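PDB 6KTQ: homocitrate synthase from Sulfolobus acidocaldarius, which catalyses the aldol-type condensation of acetyl-CoA with 2-oxoglutarate to give homocitrate, the first step of lysine biosynthesis by the alpha-aminoadipate route. Local coordinates for residues A[55-59]-A[293-297]; A[203-209]-A[237-242]. One frame throughout, in Å; residues are numbered along the deposited sequence.

Contact 1. Residues A[55-59]-A[293-297]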
ATOM      1  N   GLN A  55      -0.309   0.537 -42.824  1.00 30.00           N
ATOM      2  CA  GLN A  55      -0.080  -0.471 -41.759  1.00 28.56           C
ATOM      3  C   GLN A  55      -0.253   0.129 -40.357  1.00 26.86           C
ATOM      4  O   GLN A  55      -0.855  -0.474 -39.483  1.00 28.29           O
ATOM      5  CB  GLN A  55       1.310  -1.070 -41.902  1.00 27.43           C
ATOM      6  CG  GLN A  55       1.333  -2.119 -43.012  1.00 28.85           C
ATOM      7  CD  GLN A  55       2.714  -2.541 -43.458  1.00 27.82           C
ATOM      8  OE1 GLN A  55       3.731  -2.068 -42.980  1.00 30.54           O
ATOM      9  NE2 GLN A  55       2.747  -3.410 -44.428  1.00 30.65           N
ATOM     10  N   ARG A  56       0.340   1.294 -40.183  1.00 28.80           N
ATOM     11  CA  ARG A  56       0.249   2.108 -38.973  1.00 32.48           C
ATOM     12  C   ARG A  56      -1.166   2.374 -38.595  1.00 31.96           C
ATOM     13  O   ARG A  56      -1.546   2.217 -37.456  1.00 30.51           O
ATOM     14  CB  ARG A  56       0.817   3.479 -39.248  1.00 37.59           C
ATOM     15  CG  ARG A  56       2.120   3.803 -38.632  1.00 41.25           C
ATOM     16  CD  ARG A  56       2.236   5.334 -38.478  1.00 43.62           C
ATOM     17  NE  ARG A  56       3.179   5.567 -37.412  1.00 44.18           N
ATOM     18  CZ  ARG A  56       4.462   5.222 -37.480  1.00 42.62           C
ATOM     19  NH1 ARG A  56       5.226   5.429 -36.428  1.00 43.37           N
ATOM     20  NH2 ARG A  56       4.991   4.713 -38.599  1.00 37.80           N
ATOM     21  N   VAL A  57      -1.937   2.842 -39.576  1.00 30.36           N
ATOM     22  CA  VAL A  57      -3.355   3.094 -39.380  1.00 31.56           C
ATOM     23  C   VAL A  57      -4.102   1.813 -39.014  1.00 30.00           C
ATOM     24  O   VAL A  57      -4.962   1.833 -38.116  1.00 32.79           O
ATOM     25  CB  VAL A  57      -3.984   3.769 -40.626  1.00 30.68           C
ATOM     26  CG1 VAL A  57      -5.498   3.825 -40.508  1.00 33.14           C
ATOM     27  CG2 VAL A  57      -3.404   5.156 -40.811  1.00 32.43           C
ATOM     28  N   GLU A  58      -3.813   0.700 -39.679  1.00 30.09           N
ATOM     29  CA  GLU A  58      -4.521  -0.534 -39.371  1.00 30.16           C
ATOM     30  C   GLU A  58      -4.199  -0.985 -37.926  1.00 30.31           C
ATOM     31  O   GLU A  58      -5.066  -1.460 -37.189  1.00 27.67           O
ATOM     32  CB  GLU A  58      -4.206  -1.662 -40.370  1.00 35.44           C
ATOM     33  CG  GLU A  58      -5.126  -2.875 -40.240  1.00 38.62           C
ATOM     34  CD  GLU A  58      -4.863  -4.010 -41.255  1.00 42.92           C
ATOM     35  OE1 GLU A  58      -3.974  -3.899 -42.126  1.00 42.17           O
ATOM     36  OE2 GLU A  58      -5.533  -5.054 -41.165  1.00 43.56           O
ATOM     37  N   ILE A  59      -2.940  -0.878 -37.539  1.00 29.22           N
ATOM     38  CA  ILE A  59      -2.555  -1.242 -36.168  1.00 27.33           C
ATOM     39  C   ILE A  59      -3.268  -0.331 -35.146  1.00 27.98           C
ATOM     40  O   ILE A  59      -3.809  -0.824 -34.172  1.00 29.37           O
ATOM     41  CB  ILE A  59      -1.038  -1.215 -36.000  1.00 25.55           C
ATOM     42  CG1 ILE A  59      -0.400  -2.346 -36.822  1.00 24.62           C
ATOM     43  CG2 ILE A  59      -0.655  -1.368 -34.538  1.00 26.78           C
ATOM     44  CD1 ILE A  59       1.095  -2.213 -36.968  1.00 26.22           C
ATOM     45  N   LEU A 293      -1.359  -9.711 -36.401  1.00 27.04           N
ATOM     46  CA  LEU A 293      -1.287  -8.510 -37.261  1.00 27.62           C
ATOM     47  C   LEU A 293       0.053  -7.801 -37.203  1.00 26.18           C
ATOM     48  O   LEU A 293       0.620  -7.430 -38.227  1.00 27.88           O
ATOM     49  CB  LEU A 293      -2.393  -7.531 -36.896  1.00 28.15           C
ATOM     50  CG  LEU A 293      -2.516  -6.277 -37.760  1.00 29.45           C
ATOM     51  CD1 LEU A 293      -2.959  -6.660 -39.161  1.00 30.55           C
ATOM     52  CD2 LEU A 293      -3.506  -5.334 -37.120  1.00 31.43           C
ATOM     53  N   VAL A 294       0.574  -7.600 -36.008  1.00 26.00           N
ATOM     54  CA  VAL A 294       1.828  -6.900 -35.867  1.00 26.32           C
ATOM     55  C   VAL A 294       2.960  -7.783 -36.369  1.00 25.96           C
ATOM     56  O   VAL A 294       3.939  -7.315 -36.935  1.00 26.86           O
ATOM     57  CB  VAL A 294       2.043  -6.432 -34.419  1.00 26.79           C
ATOM     58  CG1 VAL A 294       3.473  -5.949 -34.215  1.00 26.49           C
ATOM     59  CG2 VAL A 294       1.028  -5.322 -34.088  1.00 26.12           C
ATOM     60  N   GLU A 295       2.821  -9.073 -36.148  1.00 26.59           N
ATOM     61  CA  GLU A 295       3.815 -10.001 -36.616  1.00 29.11           C
ATOM     62  C   GLU A 295       3.889  -9.939 -38.153  1.00 29.00           C
ATOM     63  O   GLU A 295       4.973  -9.831 -38.744  1.00 27.00           O
ATOM     64  CB  GLU A 295       3.428 -11.371 -36.089  1.00 33.75           C
ATOM     65  CG  GLU A 295       4.172 -12.546 -36.605  1.00 39.46           C
ATOM     66  CD  GLU A 295       3.736 -13.794 -35.854  1.00 44.29           C
ATOM     67  OE1 GLU A 295       2.521 -14.067 -35.818  1.00 44.39           O
ATOM     68  OE2 GLU A 295       4.599 -14.471 -35.281  1.00 46.28           O
ATOM     69  N   LYS A 296       2.733  -9.929 -38.791  1.00 29.35           N
ATOM     70  CA  LYS A 296       2.683  -9.787 -40.239  1.00 30.91           C
ATOM     71  C   LYS A 296       3.371  -8.508 -40.739  1.00 30.44           C
ATOM     72  O   LYS A 296       4.174  -8.590 -41.658  1.00 28.23           O
ATOM     73  CB  LYS A 296       1.229  -9.833 -40.700  1.00 34.28           C
ATOM     74  CG  LYS A 296       1.018  -9.780 -42.213  1.00 39.14           C
ATOM     75  CD  LYS A 296      -0.283  -9.057 -42.566  1.00 43.44           C
ATOM     76  CE  LYS A 296      -1.425  -9.982 -42.898  1.00 50.08           C
ATOM     77  NZ  LYS A 296      -1.526 -10.168 -44.379  1.00 52.86           N
ATOM     78  N   TYR A 297       3.082  -7.336 -40.164  1.00 25.15           N
ATOM     79  CA  TYR A 297       3.653  -6.096 -40.685  1.00 29.37           C
ATOM     80  C   TYR A 297       5.093  -5.834 -40.246  1.00 29.93           C
ATOM     81  O   TYR A 297       5.862  -5.198 -40.982  1.00 27.10           O
ATOM     82  CB  TYR A 297       2.759  -4.903 -40.350  1.00 28.24           C
ATOM     83  CG  TYR A 297       1.386  -4.971 -40.983  1.00 31.11           C
ATOM     84  CD1 TYR A 297       1.174  -5.655 -42.192  1.00 33.65           C
ATOM     85  CD2 TYR A 297       0.296  -4.322 -40.407  1.00 33.09           C
ATOM     86  CE1 TYR A 297      -0.077  -5.685 -42.799  1.00 35.16           C
ATOM     87  CE2 TYR A 297      -0.969  -4.373 -41.007  1.00 35.21           C
ATOM     88  CZ  TYR A 297      -1.135  -5.051 -42.207  1.00 34.48           C
ATOM     89  OH  TYR A 297      -2.371  -5.121 -42.815  1.00 40.05           O
TER
HETATM   90  O   HOH W   1      -4.262  -7.436 -42.306  1.00 60.99           O

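Contact 2. Residues A[203-209]-A[237-242]. With SO4 (sulfate ion), chain J.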
ATOM      1  N   LEU A 203      15.977  -1.845 -13.894  1.00 23.21           N
ATOM      2  CA  LEU A 203      15.168  -1.803 -12.676  1.00 25.51           C
ATOM      3  C   LEU A 203      15.047  -3.205 -12.072  1.00 26.89           C
ATOM      4  O   LEU A 203      14.898  -4.189 -12.807  1.00 24.58           O
ATOM      5  CB  LEU A 203      13.773  -1.313 -13.019  1.00 25.26           C
ATOM      6  CG  LEU A 203      13.177  -0.028 -12.463  1.00 29.22           C
ATOM      7  CD1 LEU A 203      14.081   0.929 -11.693  1.00 27.59           C
ATOM      8  CD2 LEU A 203      12.291   0.629 -13.497  1.00 27.79           C
ATOM      9  N   TYR A 204      15.109  -3.288 -10.741  1.00 25.13           N
ATOM     10  CA  TYR A 204      14.776  -4.518 -10.019  1.00 25.51           C
ATOM     11  C   TYR A 204      13.368  -4.349  -9.472  1.00 23.81           C
ATOM     12  O   TYR A 204      13.083  -3.351  -8.807  1.00 25.19           O
ATOM     13  CB  TYR A 204      15.786  -4.792  -8.889  1.00 25.59           C
ATOM     14  CG  TYR A 204      15.581  -6.159  -8.307  1.00 24.81           C
ATOM     15  CD1 TYR A 204      16.107  -7.284  -8.932  1.00 24.82           C
ATOM     16  CD2 TYR A 204      14.807  -6.338  -7.161  1.00 24.45           C
ATOM     17  CE1 TYR A 204      15.858  -8.565  -8.441  1.00 25.85           C
ATOM     18  CE2 TYR A 204      14.565  -7.603  -6.647  1.00 24.52           C
ATOM     19  CZ  TYR A 204      15.112  -8.723  -7.286  1.00 24.76           C
ATOM     20  OH  TYR A 204      14.905 -10.003  -6.795  1.00 25.84           O
ATOM     21  N   PRO A 205      12.475  -5.313  -9.724  1.00 22.04           N
ATOM     22  CA  PRO A 205      11.048  -5.142  -9.421  1.00 23.53           C
ATOM     23  C   PRO A 205      10.689  -4.596  -8.026  1.00 24.27           C
ATOM     24  O   PRO A 205       9.875  -3.689  -7.933  1.00 23.79           O
ATOM     25  CB  PRO A 205      10.494  -6.556  -9.606  1.00 23.79           C
ATOM     26  CG  PRO A 205      11.310  -7.068 -10.758  1.00 23.34           C
ATOM     27  CD  PRO A 205      12.709  -6.575 -10.457  1.00 23.32           C
ATOM     28  N   SER A 206      11.251  -5.147  -6.963  1.00 24.67           N
ATOM     29  CA  SER A 206      10.882  -4.651  -5.616  1.00 25.94           C
ATOM     30  C   SER A 206      11.289  -3.187  -5.496  1.00 25.33           C
ATOM     31  O   SER A 206      10.568  -2.389  -4.904  1.00 25.41           O
ATOM     32  CB  SER A 206      11.488  -5.493  -4.484  1.00 25.11           C
ATOM     33  OG  SER A 206      12.892  -5.378  -4.466  1.00 24.02           O
ATOM     34  N   ARG A 207      12.395  -2.824  -6.120  1.00 25.51           N
ATOM     35  CA  ARG A 207      12.827  -1.442  -6.118  1.00 26.27           C
ATOM     36  C   ARG A 207      11.951  -0.554  -6.973  1.00 28.25           C
ATOM     37  O   ARG A 207      11.695   0.583  -6.601  1.00 26.50           O
ATOM     38  CB  ARG A 207      14.297  -1.315  -6.458  1.00 27.70           C
ATOM     39  CG  ARG A 207      15.118  -2.107  -5.488  1.00 31.14           C
ATOM     40  CD  ARG A 207      16.587  -1.802  -5.575  1.00 35.36           C
ATOM     41  NE  ARG A 207      17.293  -2.376  -4.432  1.00 38.92           N
ATOM     42  CZ  ARG A 207      18.608  -2.581  -4.380  1.00 40.18           C
ATOM     43  NH1 ARG A 207      19.394  -2.248  -5.401  1.00 42.06           N
ATOM     44  NH2 ARG A 207      19.139  -3.134  -3.294  1.00 40.10           N
ATOM     45  N   THR A 208      11.448  -1.067  -8.095  1.00 24.85           N
ATOM     46  CA  THR A 208      10.475  -0.331  -8.890  1.00 24.44           C
ATOM     47  C   THR A 208       9.241   0.067  -8.058  1.00 27.17           C
ATOM     48  O   THR A 208       8.753   1.192  -8.145  1.00 25.11           O
ATOM     49  CB  THR A 208      10.044  -1.170 -10.107  1.00 23.95           C
ATOM     50  OG1 THR A 208      11.217  -1.544 -10.857  1.00 24.31           O
ATOM     51  CG2 THR A 208       9.101  -0.408 -10.977  1.00 25.16           C
ATOM     52  N   ARG A 209       8.720  -0.854  -7.262  1.00 26.00           N
ATOM     53  CA  ARG A 209       7.538  -0.562  -6.462  1.00 26.59           C
ATOM     54  C   ARG A 209       7.759   0.605  -5.498  1.00 26.52           C
ATOM     55  O   ARG A 209       6.904   1.494  -5.371  1.00 24.16           O
ATOM     56  CB  ARG A 209       7.128  -1.805  -5.671  1.00 30.99           C
ATOM     57  CG  ARG A 209       5.871  -1.594  -4.835  1.00 34.43           C
ATOM     58  CD  ARG A 209       5.628  -2.748  -3.881  1.00 38.11           C
ATOM     59  NE  ARG A 209       4.966  -2.289  -2.657  1.00 46.84           N
ATOM     60  CZ  ARG A 209       5.578  -1.635  -1.661  1.00 49.93           C
ATOM     61  NH1 ARG A 209       4.868  -1.253  -0.599  1.00 53.66           N
ATOM     62  NH2 ARG A 209       6.891  -1.343  -1.714  1.00 49.46           N
ATOM     63  N   ALA A 237       7.706  -7.836 -15.014  1.00 22.10           N
ATOM     64  CA  ALA A 237       7.704  -7.779 -13.561  1.00 24.21           C
ATOM     65  C   ALA A 237       7.851  -6.329 -13.095  1.00 24.58           C
ATOM     66  O   ALA A 237       7.280  -5.947 -12.090  1.00 22.70           O
ATOM     67  CB  ALA A 237       8.835  -8.620 -13.032  1.00 25.01           C
ATOM     68  N   ASN A 238       8.626  -5.532 -13.828  1.00 23.29           N
ATOM     69  CA  ASN A 238       8.807  -4.140 -13.479  1.00 22.73           C
ATOM     70  C   ASN A 238       7.547  -3.301 -13.685  1.00 23.52           C
ATOM     71  O   ASN A 238       7.184  -2.431 -12.835  1.00 23.44           O
ATOM     72  CB  ASN A 238      10.017  -3.534 -14.216  1.00 22.13           C
ATOM     73  CG  ASN A 238      11.328  -3.937 -13.620  1.00 22.86           C
ATOM     74  OD1 ASN A 238      12.312  -4.188 -14.338  1.00 26.68           O
ATOM     75  ND2 ASN A 238      11.406  -3.922 -12.302  1.00 21.14           N
ATOM     76  N   VAL A 239       6.811  -3.560 -14.754  1.00 22.52           N
ATOM     77  CA  VAL A 239       5.601  -2.777 -14.963  1.00 22.62           C
ATOM     78  C   VAL A 239       4.513  -3.115 -13.926  1.00 24.23           C
ATOM     79  O   VAL A 239       3.782  -2.188 -13.473  1.00 24.74           O
ATOM     80  CB  VAL A 239       5.059  -2.808 -16.422  1.00 21.44           C
ATOM     81  CG1 VAL A 239       6.153  -2.421 -17.406  1.00 21.35           C
ATOM     82  CG2 VAL A 239       4.432  -4.123 -16.793  1.00 21.62           C
ATOM     83  N   LEU A 240       4.415  -4.394 -13.526  1.00 23.28           N
ATOM     84  CA  LEU A 240       3.433  -4.759 -12.514  1.00 25.47           C
ATOM     85  C   LEU A 240       3.871  -4.106 -11.191  1.00 22.89           C
ATOM     86  O   LEU A 240       3.061  -3.552 -10.482  1.00 23.39           O
ATOM     87  CB  LEU A 240       3.283  -6.261 -12.330  1.00 27.30           C
ATOM     88  CG  LEU A 240       2.770  -7.187 -13.448  1.00 32.63           C
ATOM     89  CD1 LEU A 240       1.896  -8.315 -12.872  1.00 34.06           C
ATOM     90  CD2 LEU A 240       2.027  -6.481 -14.571  1.00 30.81           C
ATOM     91  N   ALA A 241       5.150  -4.150 -10.893  1.00 22.58           N
ATOM     92  CA  ALA A 241       5.637  -3.529  -9.647  1.00 23.65           C
ATOM     93  C   ALA A 241       5.366  -2.006  -9.632  1.00 28.14           C
ATOM     94  O   ALA A 241       5.006  -1.420  -8.603  1.00 26.06           O
ATOM     95  CB  ALA A 241       7.093  -3.803  -9.481  1.00 22.57           C
ATOM     96  N   ALA A 242       5.545  -1.367 -10.786  1.00 26.54           N
ATOM     97  CA  ALA A 242       5.247   0.048 -10.915  1.00 25.58           C
ATOM     98  C   ALA A 242       3.774   0.335 -10.650  1.00 27.11           C
ATOM     99  O   ALA A 242       3.417   1.309  -9.965  1.00 26.57           O
ATOM    100  CB  ALA A 242       5.676   0.547 -12.291  1.00 25.72           C
TER
HETATM  101  S   SO4 J 401       1.503  -0.842   0.400  1.00 74.46           S
HETATM  102  O1  SO4 J 401       0.051  -0.979   0.661  1.00 76.02           O
HETATM  103  O2  SO4 J 401       2.084  -2.146   0.009  1.00 76.33           O
HETATM  104  O3  SO4 J 401       1.683   0.125  -0.698  1.00 79.28           O
HETATM  105  O4  SO4 J 401       2.208  -0.320   1.597  1.00 72.84           O

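Contact 1. Residues A[55-59]-A[293-297]
The ring of Y297 has Q55 on one face, with E58 and I59 at its edge. CG of Q55 stands 3.4 Å from the centre of the Y297 ring and only 10° off its normal, a clear CH-pi contact. Turned away from its carbonyl carbon, with the chain extended beyond it, that CG lays the Q55 side chain across the ring face; the amide lies 17° from the ring plane, with NE2 of Q55 3.5 Å from CD1 of Y297. A hydrogen bond from the backbone N of T52 to OE1 helps to hold the amide's rotation. At the rim, CD1 of I59 reaches CD2 of Y297 at 4.1 Å and also meets CG2 of V294 at 4.2 Å. The carboxylate of E58 comes to the phenol end, its plane turned steeply from the ring. A water there donates to OE2 of E58 at 2.9 Å and hydrogen-bonds OH of Y297 at 3.0 Å. The modelled approach of that hydroxyl to E58 is a clash and remains doubtful. CD1 of L293 packs against this carboxylate, 3.6 Å from OE2 of E58. The axes of segments 55-59 and 293-297 run antiparallel at 170°, 10.8 Å apart. Helix 53-66, which follows strand 31-37 on the outside of the TIM barrel, thus packs on helix 287-298, while helix 80-94 covers V57 and the loop residues L254 and L257 touch V294.

Contact 2. Residues A[203-209]-A[237-242]
Two helices on the outer wall of the TIM barrel meet where P205, T208 and R209 pack on A237, N238 and A241. The axes of 205-209 and 237-242 pass 7.7 Å apart at 27°, close enough for CB of A241 to lie 3.2 Å from O of P205. CA of R209 makes a CA-H...O contact of 3.4 Å with O of A241. CG of P205 touches CB of A237 at 3.7 Å, and CG2 of T208 reaches CB of A242 at 3.8 Å. With CG anti to its carbonyl carbon (chi1 -77°), N238 carries its amide, whose orientation is doubtful, to the start of helix 205-218, between L203 and T208. Cut back to an alanine, N238 would probably open a gap among L203, P205 and T208 and leave OG1 of T208 without the amide beside it. R209 turns outward: NH1 donates in a nearly straight bond (3.0 Å, 164°) to O2 of a sulfate, probably from the crystallisation liquor, also hydrogen-bonded by K213 of the same chain and by R209 of the second subunit. Helices 205-218 and 235-244 follow strands 193-198 and 223-228; I226 of the latter strand lies beneath L203 and A242, and helix 266-277 flanks L240.

Overall arrangement
From the N terminus, the chain completes strand 31-37 and enters helix 53-66, the first half of contact 1. It then goes round the barrel strand by strand until residues 203-209 begin helix 205-218. Strand 223-228 and helix 235-244 come next, so contact 2 closes a short loop of 27 residues between neighbouring helices. Only after strand 249-252 and helix 266-277 does the chain reach residues 293-297 and close contact 1, a loop of 233 residues that wholly encloses the shorter one. The two lie on opposite sides of the chain's centre, their own centres about 30 Å apart: contact 1 joins the barrel's early and late parts, contact 2 two successive helices.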